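Local coordinates for quinone reductase (Klebsiella pneumoniae subsp. pneumoniae, PDB 4GI5), which binds FAD and probably acts as an NAD(P)H:quinone oxidoreductase with a flavodoxin-like fold, at residues E55-K67 against A101-A113. Residues are numbered along the deposited sequence; the frame is centred on the assembly and turned at random.
Sequences EVQVSDLYAMRWK and ADIVAEQEKLLWA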
loop_
_atom_site.group_PDB
_atom_site.type_symbol
_atom_site.label_atom_id
_atom_site.label_comp_id
_atom_site.label_asym_id
_atom_site.label_seq_id
_atom_site.Cartn_x
_atom_site.Cartn_y
_atom_site.Cartn_z
ATOM N N GLU B 55 19.540 -20.275 10.040
ATOM C CA GLU B 55 18.332 -20.791 10.506
ATOM C C GLU B 55 17.194 -19.893 9.873
ATOM O O GLU B 55 17.367 -18.656 9.780
ATOM C CB GLU B 55 18.194 -20.565 11.966
ATOM C CG GLU B 55 19.016 -21.466 12.886
ATOM C CD GLU B 55 18.697 -21.098 14.328
ATOM O OE1 GLU B 55 19.587 -20.513 14.964
ATOM O OE2 GLU B 55 17.518 -21.292 14.757
ATOM N N VAL B 56 16.115 -20.524 9.511
ATOM C CA VAL B 56 15.023 -19.833 8.713
ATOM C C VAL B 56 13.714 -20.132 9.381
ATOM O O VAL B 56 13.392 -21.266 9.638
ATOM C CB VAL B 56 14.980 -20.252 7.243
ATOM C CG1 VAL B 56 13.872 -19.440 6.524
ATOM C CG2 VAL B 56 16.294 -19.994 6.558
ATOM N N GLN B 57 12.927 -19.110 9.751
ATOM C CA GLN B 57 11.535 -19.294 10.038
ATOM C C GLN B 57 10.697 -18.585 8.924
ATOM O O GLN B 57 11.176 -17.635 8.322
ATOM C CB GLN B 57 11.160 -18.705 11.385
ATOM C CG GLN B 57 11.654 -19.480 12.630
ATOM C CD GLN B 57 10.929 -18.974 13.868
ATOM O OE1 GLN B 57 11.434 -18.190 14.621
ATOM N NE2 GLN B 57 9.687 -19.336 13.985
ATOM N N VAL B 58 9.518 -19.098 8.686
ATOM C CA VAL B 58 8.658 -18.652 7.551
ATOM C C VAL B 58 7.341 -18.325 8.079
ATOM O O VAL B 58 6.768 -19.058 8.889
ATOM C CB VAL B 58 8.526 -19.705 6.462
ATOM C CG1 VAL B 58 7.684 -19.135 5.285
ATOM C CG2 VAL B 58 9.903 -20.029 5.960
ATOM N N SER B 59 6.769 -17.185 7.607
ATOM C CA SER B 59 5.389 -16.917 7.869
ATOM C C SER B 59 4.705 -16.905 6.502
ATOM O O SER B 59 4.660 -15.876 5.829
ATOM C CB SER B 59 5.206 -15.563 8.584
ATOM O OG SER B 59 5.700 -15.637 9.905
ATOM N N ASP B 60 4.111 -18.034 6.132
ATOM C CA ASP B 60 3.432 -18.193 4.894
ATOM C C ASP B 60 2.004 -17.814 5.162
ATOM O O ASP B 60 1.157 -18.568 5.748
ATOM C CB ASP B 60 3.615 -19.636 4.373
ATOM C CG ASP B 60 2.852 -19.891 3.099
ATOM O OD1 ASP B 60 1.828 -19.213 2.689
ATOM O OD2 ASP B 60 3.250 -20.908 2.421
ATOM N N LEU B 61 1.675 -16.550 4.857
ATOM C CA LEU B 61 0.390 -16.013 5.313
ATOM C C LEU B 61 -0.871 -16.702 4.821
ATOM O O LEU B 61 -1.772 -16.955 5.640
ATOM C CB LEU B 61 0.308 -14.508 4.974
ATOM C CG LEU B 61 1.465 -13.706 5.554
ATOM C CD1 LEU B 61 1.373 -12.224 5.087
ATOM C CD2 LEU B 61 1.603 -13.763 7.064
ATOM N N TYR B 62 -0.890 -17.087 3.560
ATOM C CA TYR B 62 -2.024 -17.820 3.025
ATOM C C TYR B 62 -2.111 -19.249 3.719
ATOM O O TYR B 62 -3.248 -19.650 4.077
ATOM C CB TYR B 62 -1.994 -17.933 1.551
ATOM C CG TYR B 62 -2.531 -16.707 0.847
ATOM C CD1 TYR B 62 -3.911 -16.526 0.654
ATOM C CD2 TYR B 62 -1.677 -15.725 0.352
ATOM C CE1 TYR B 62 -4.390 -15.395 -0.069
ATOM C CE2 TYR B 62 -2.127 -14.615 -0.299
ATOM C CZ TYR B 62 -3.454 -14.487 -0.552
ATOM O OH TYR B 62 -3.942 -13.441 -1.351
ATOM N N ALA B 63 -0.972 -19.872 3.895
ATOM C CA ALA B 63 -0.970 -21.283 4.483
ATOM C C ALA B 63 -1.470 -21.185 5.897
ATOM O O ALA B 63 -2.198 -22.085 6.380
ATOM C CB ALA B 63 0.413 -21.872 4.371
HETATM N N MSE B 64 -1.185 -20.092 6.619
HETATM C CA MSE B 64 -1.573 -19.901 8.023
HETATM C C MSE B 64 -3.031 -19.357 8.133
HETATM O O MSE B 64 -3.494 -19.127 9.197
HETATM C CB MSE B 64 -0.633 -18.873 8.705
HETATM C CG MSE B 64 0.758 -19.354 8.792
HETATM SE SE MSE B 64 1.802 -17.582 9.145
HETATM C CE MSE B 64 1.773 -18.647 10.555
ATOM N N ARG B 65 -3.686 -19.070 7.020
ATOM C CA ARG B 65 -5.030 -18.449 6.933
ATOM C C ARG B 65 -5.014 -17.154 7.788
ATOM O O ARG B 65 -5.814 -16.885 8.642
ATOM C CB ARG B 65 -6.143 -19.389 7.402
ATOM C CG ARG B 65 -6.077 -20.743 6.660
ATOM C CD ARG B 65 -7.036 -21.760 7.289
ATOM N NE ARG B 65 -8.377 -21.399 6.855
ATOM C CZ ARG B 65 -9.360 -20.871 7.608
ATOM N NH1 ARG B 65 -9.215 -20.624 8.922
ATOM N NH2 ARG B 65 -10.521 -20.577 7.024
ATOM N N TRP B 66 -4.002 -16.374 7.538
ATOM C CA TRP B 66 -3.718 -15.171 8.341
ATOM C C TRP B 66 -4.922 -14.210 8.272
ATOM O O TRP B 66 -5.386 -13.870 7.181
ATOM C CB TRP B 66 -2.484 -14.480 7.723
ATOM C CG TRP B 66 -2.116 -13.216 8.505
ATOM C CD1 TRP B 66 -2.347 -11.893 8.098
ATOM C CD2 TRP B 66 -1.550 -13.137 9.799
ATOM N NE1 TRP B 66 -1.965 -11.056 9.083
ATOM C CE2 TRP B 66 -1.516 -11.775 10.168
ATOM C CE3 TRP B 66 -1.119 -14.096 10.740
ATOM C CZ2 TRP B 66 -0.984 -11.329 11.376
ATOM C CZ3 TRP B 66 -0.561 -13.622 11.958
ATOM C CH2 TRP B 66 -0.534 -12.293 12.288
ATOM N N LYS B 67 -5.368 -13.705 9.422
ATOM C CA LYS B 67 -6.421 -12.753 9.466
ATOM C C LYS B 67 -5.953 -11.349 9.055
ATOM O O LYS B 67 -5.038 -10.830 9.700
ATOM C CB LYS B 67 -6.985 -12.645 10.906
ATOM C CG LYS B 67 -8.077 -11.616 11.140
ATOM C CD LYS B 67 -8.650 -11.582 12.575
ATOM C CE LYS B 67 -9.428 -10.272 12.868
ATOM N NZ LYS B 67 -9.692 -10.306 14.278
ATOM N N ALA B 101 -3.276 -14.425 19.902
ATOM C CA ALA B 101 -2.065 -15.247 19.892
ATOM C C ALA B 101 -1.330 -15.272 18.572
ATOM O O ALA B 101 -0.131 -15.418 18.596
ATOM C CB ALA B 101 -2.430 -16.687 20.274
ATOM N N ASP B 102 -2.042 -15.147 17.437
ATOM C CA ASP B 102 -1.377 -15.039 16.094
ATOM C C ASP B 102 -0.423 -13.846 16.048
ATOM O O ASP B 102 0.711 -13.981 15.578
ATOM C CB ASP B 102 -2.446 -15.027 14.952
ATOM C CG ASP B 102 -3.412 -13.901 14.995
ATOM O OD1 ASP B 102 -3.735 -13.247 16.052
ATOM O OD2 ASP B 102 -4.046 -13.671 13.909
ATOM N N ILE B 103 -0.881 -12.706 16.537
ATOM C CA ILE B 103 -0.064 -11.479 16.630
ATOM C C ILE B 103 1.155 -11.689 17.460
ATOM O O ILE B 103 2.286 -11.377 17.079
ATOM C CB ILE B 103 -0.907 -10.294 17.102
ATOM C CG1 ILE B 103 -1.974 -9.963 16.076
ATOM C CG2 ILE B 103 -0.018 -9.090 17.472
ATOM C CD1 ILE B 103 -3.043 -8.941 16.487
ATOM N N VAL B 104 0.939 -12.265 18.636
ATOM C CA VAL B 104 2.063 -12.446 19.569
ATOM C C VAL B 104 3.128 -13.339 18.944
ATOM O O VAL B 104 4.315 -13.063 19.010
ATOM C CB VAL B 104 1.521 -13.096 20.888
ATOM C CG1 VAL B 104 2.699 -13.512 21.796
ATOM C CG2 VAL B 104 0.641 -12.130 21.608
ATOM N N ALA B 105 2.757 -14.395 18.255
ATOM C CA ALA B 105 3.740 -15.309 17.648
ATOM C C ALA B 105 4.558 -14.644 16.544
ATOM O O ALA B 105 5.765 -14.861 16.428
ATOM C CB ALA B 105 3.018 -16.562 17.122
ATOM N N GLU B 106 3.892 -13.755 15.785
ATOM C CA GLU B 106 4.671 -12.955 14.803
ATOM C C GLU B 106 5.644 -11.995 15.415
ATOM O O GLU B 106 6.753 -11.812 14.925
ATOM C CB GLU B 106 3.723 -12.268 13.822
ATOM C CG GLU B 106 2.818 -13.220 12.986
ATOM C CD GLU B 106 3.604 -14.185 12.204
ATOM O OE1 GLU B 106 4.473 -13.814 11.358
ATOM O OE2 GLU B 106 3.443 -15.463 12.490
ATOM N N GLN B 107 5.213 -11.312 16.477
ATOM C CA GLN B 107 6.068 -10.406 17.152
ATOM C C GLN B 107 7.308 -11.149 17.712
ATOM O O GLN B 107 8.447 -10.675 17.594
ATOM C CB GLN B 107 5.347 -9.689 18.278
ATOM C CG GLN B 107 4.209 -8.822 17.755
ATOM C CD GLN B 107 3.446 -8.087 18.793
ATOM O OE1 GLN B 107 3.448 -8.433 19.993
ATOM N NE2 GLN B 107 2.664 -7.126 18.332
ATOM N N GLU B 108 7.062 -12.350 18.257
ATOM C CA GLU B 108 8.230 -13.162 18.769
ATOM C C GLU B 108 9.172 -13.565 17.642
ATOM O O GLU B 108 10.376 -13.531 17.831
ATOM C CB GLU B 108 7.655 -14.404 19.556
ATOM C CG GLU B 108 7.145 -13.892 20.891
ATOM C CD GLU B 108 6.415 -14.916 21.774
ATOM O OE1 GLU B 108 6.056 -16.005 21.265
ATOM O OE2 GLU B 108 6.147 -14.588 22.974
ATOM N N LYS B 109 8.633 -13.876 16.431
ATOM C CA LYS B 109 9.487 -14.188 15.280
ATOM C C LYS B 109 10.376 -13.022 14.913
ATOM O O LYS B 109 11.566 -13.166 14.614
ATOM C CB LYS B 109 8.699 -14.649 14.076
ATOM C CG LYS B 109 8.051 -16.011 14.214
ATOM C CD LYS B 109 7.070 -16.196 13.044
ATOM C CE LYS B 109 6.215 -17.401 13.229
ATOM N NZ LYS B 109 5.355 -17.570 11.967
ATOM N N LEU B 110 9.801 -11.806 14.911
ATOM C CA LEU B 110 10.551 -10.650 14.564
ATOM C C LEU B 110 11.662 -10.400 15.596
ATOM O O LEU B 110 12.738 -9.994 15.228
ATOM C CB LEU B 110 9.595 -9.429 14.549
ATOM C CG LEU B 110 8.701 -9.403 13.325
ATOM C CD1 LEU B 110 7.553 -8.440 13.579
ATOM C CD2 LEU B 110 9.454 -8.930 12.114
ATOM N N LEU B 111 11.335 -10.522 16.865
ATOM C CA LEU B 111 12.388 -10.360 17.911
ATOM C C LEU B 111 13.513 -11.390 17.794
ATOM O O LEU B 111 14.695 -11.055 17.971
ATOM C CB LEU B 111 11.761 -10.370 19.295
ATOM C CG LEU B 111 10.797 -9.205 19.641
ATOM C CD1 LEU B 111 10.163 -9.390 20.991
ATOM C CD2 LEU B 111 11.483 -7.873 19.523
ATOM N N TRP B 112 13.170 -12.609 17.384
ATOM C CA TRP B 112 14.157 -13.668 17.150
ATOM C C TRP B 112 15.074 -13.400 16.014
ATOM O O TRP B 112 16.277 -13.700 16.030
ATOM C CB TRP B 112 13.336 -14.971 16.958
ATOM C CG TRP B 112 14.118 -16.152 16.419
ATOM C CD1 TRP B 112 14.808 -17.129 17.173
ATOM C CD2 TRP B 112 14.285 -16.514 15.048
ATOM N NE1 TRP B 112 15.388 -18.039 16.331
ATOM C CE2 TRP B 112 15.109 -17.710 15.022
ATOM C CE3 TRP B 112 13.795 -16.008 13.852
ATOM C CZ2 TRP B 112 15.495 -18.322 13.840
ATOM C CZ3 TRP B 112 14.231 -16.589 12.653
ATOM C CH2 TRP B 112 15.028 -17.783 12.646
ATOM N N ALA B 113 14.521 -12.865 14.891
ATOM C CA ALA B 113 15.270 -12.662 13.679
ATOM C C ALA B 113 16.315 -11.581 13.702
ATOM O O ALA B 113 16.134 -10.529 14.309
ATOM C CB ALA B 113 14.290 -12.388 12.483
HETATM O O HOH W 1 16.951 -20.209 17.162
HETATM O O HOH W 2 6.276 -20.134 11.197
HETATM O O HOH W 3 -4.576 -15.130 11.800
#
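Glu55 starts the contact at the rim of the Trp112 indole: its OE2 lies near the ring plane, 3.7 Å from Trp112 CZ2, and a water bridges that same oxygen to Trp112 NE1. Two residues on, Gln57 lies over a face of the indole. Its CG sits 4.0 Å from the centroid of the six-membered ring, a CH-pi contact, and OE1 stands 3.3 Å above the ring plane with the amide turned 78° against it. The amide's other end, NE2, rests against the aliphatic part of Lys109. A second water links Val58 O to Lys109 NZ.

Ser59 is the polar centre. Its hydroxyl donates to Glu106 OE1 at 2.6 Å, on the syn lone pair, and accepts from Lys109 NZ at 2.8 Å. Lys109 also forms a salt bridge one helical turn back, NZ to Glu106 OE2 at 2.9 Å, so serine, glutamate and lysine close a triangle. A bend at chi2 (-58°) folds the Glu106 carboxylate back toward the serine, and Trp134 NE1 gives OE1 another donor; these bonds should favour a charged carboxylate.

Within the type I turn Tyr62-Arg65, selenomethionine Met64 brings its CE tip to tip with Lys109 NZ. Trp66 lies alongside Glu106, the side chains running opposite ways, CH2 3.5 Å from Glu106 CG; Asp102 OD2 lies over one indole face and Leu61 CD2 over the other. Asp102 OD2 also takes a water bound to Lys67 N and a salt bridge from Arg137, while OD1 bonds Ser100 OG.

Strand 55-60, outermost within this chain in the parallel sheet, pairs with strand 24-29. Roughly antiparallel helix 101-112 belongs to the beta-alpha-beta crossover that passes strand 24-29 to reach strand 115-121, as in flavodoxin-like folds; Val56 and Val58 turn away to helix 37-51, and helix 129-138 packs against Leu61, Trp66 and Ile103.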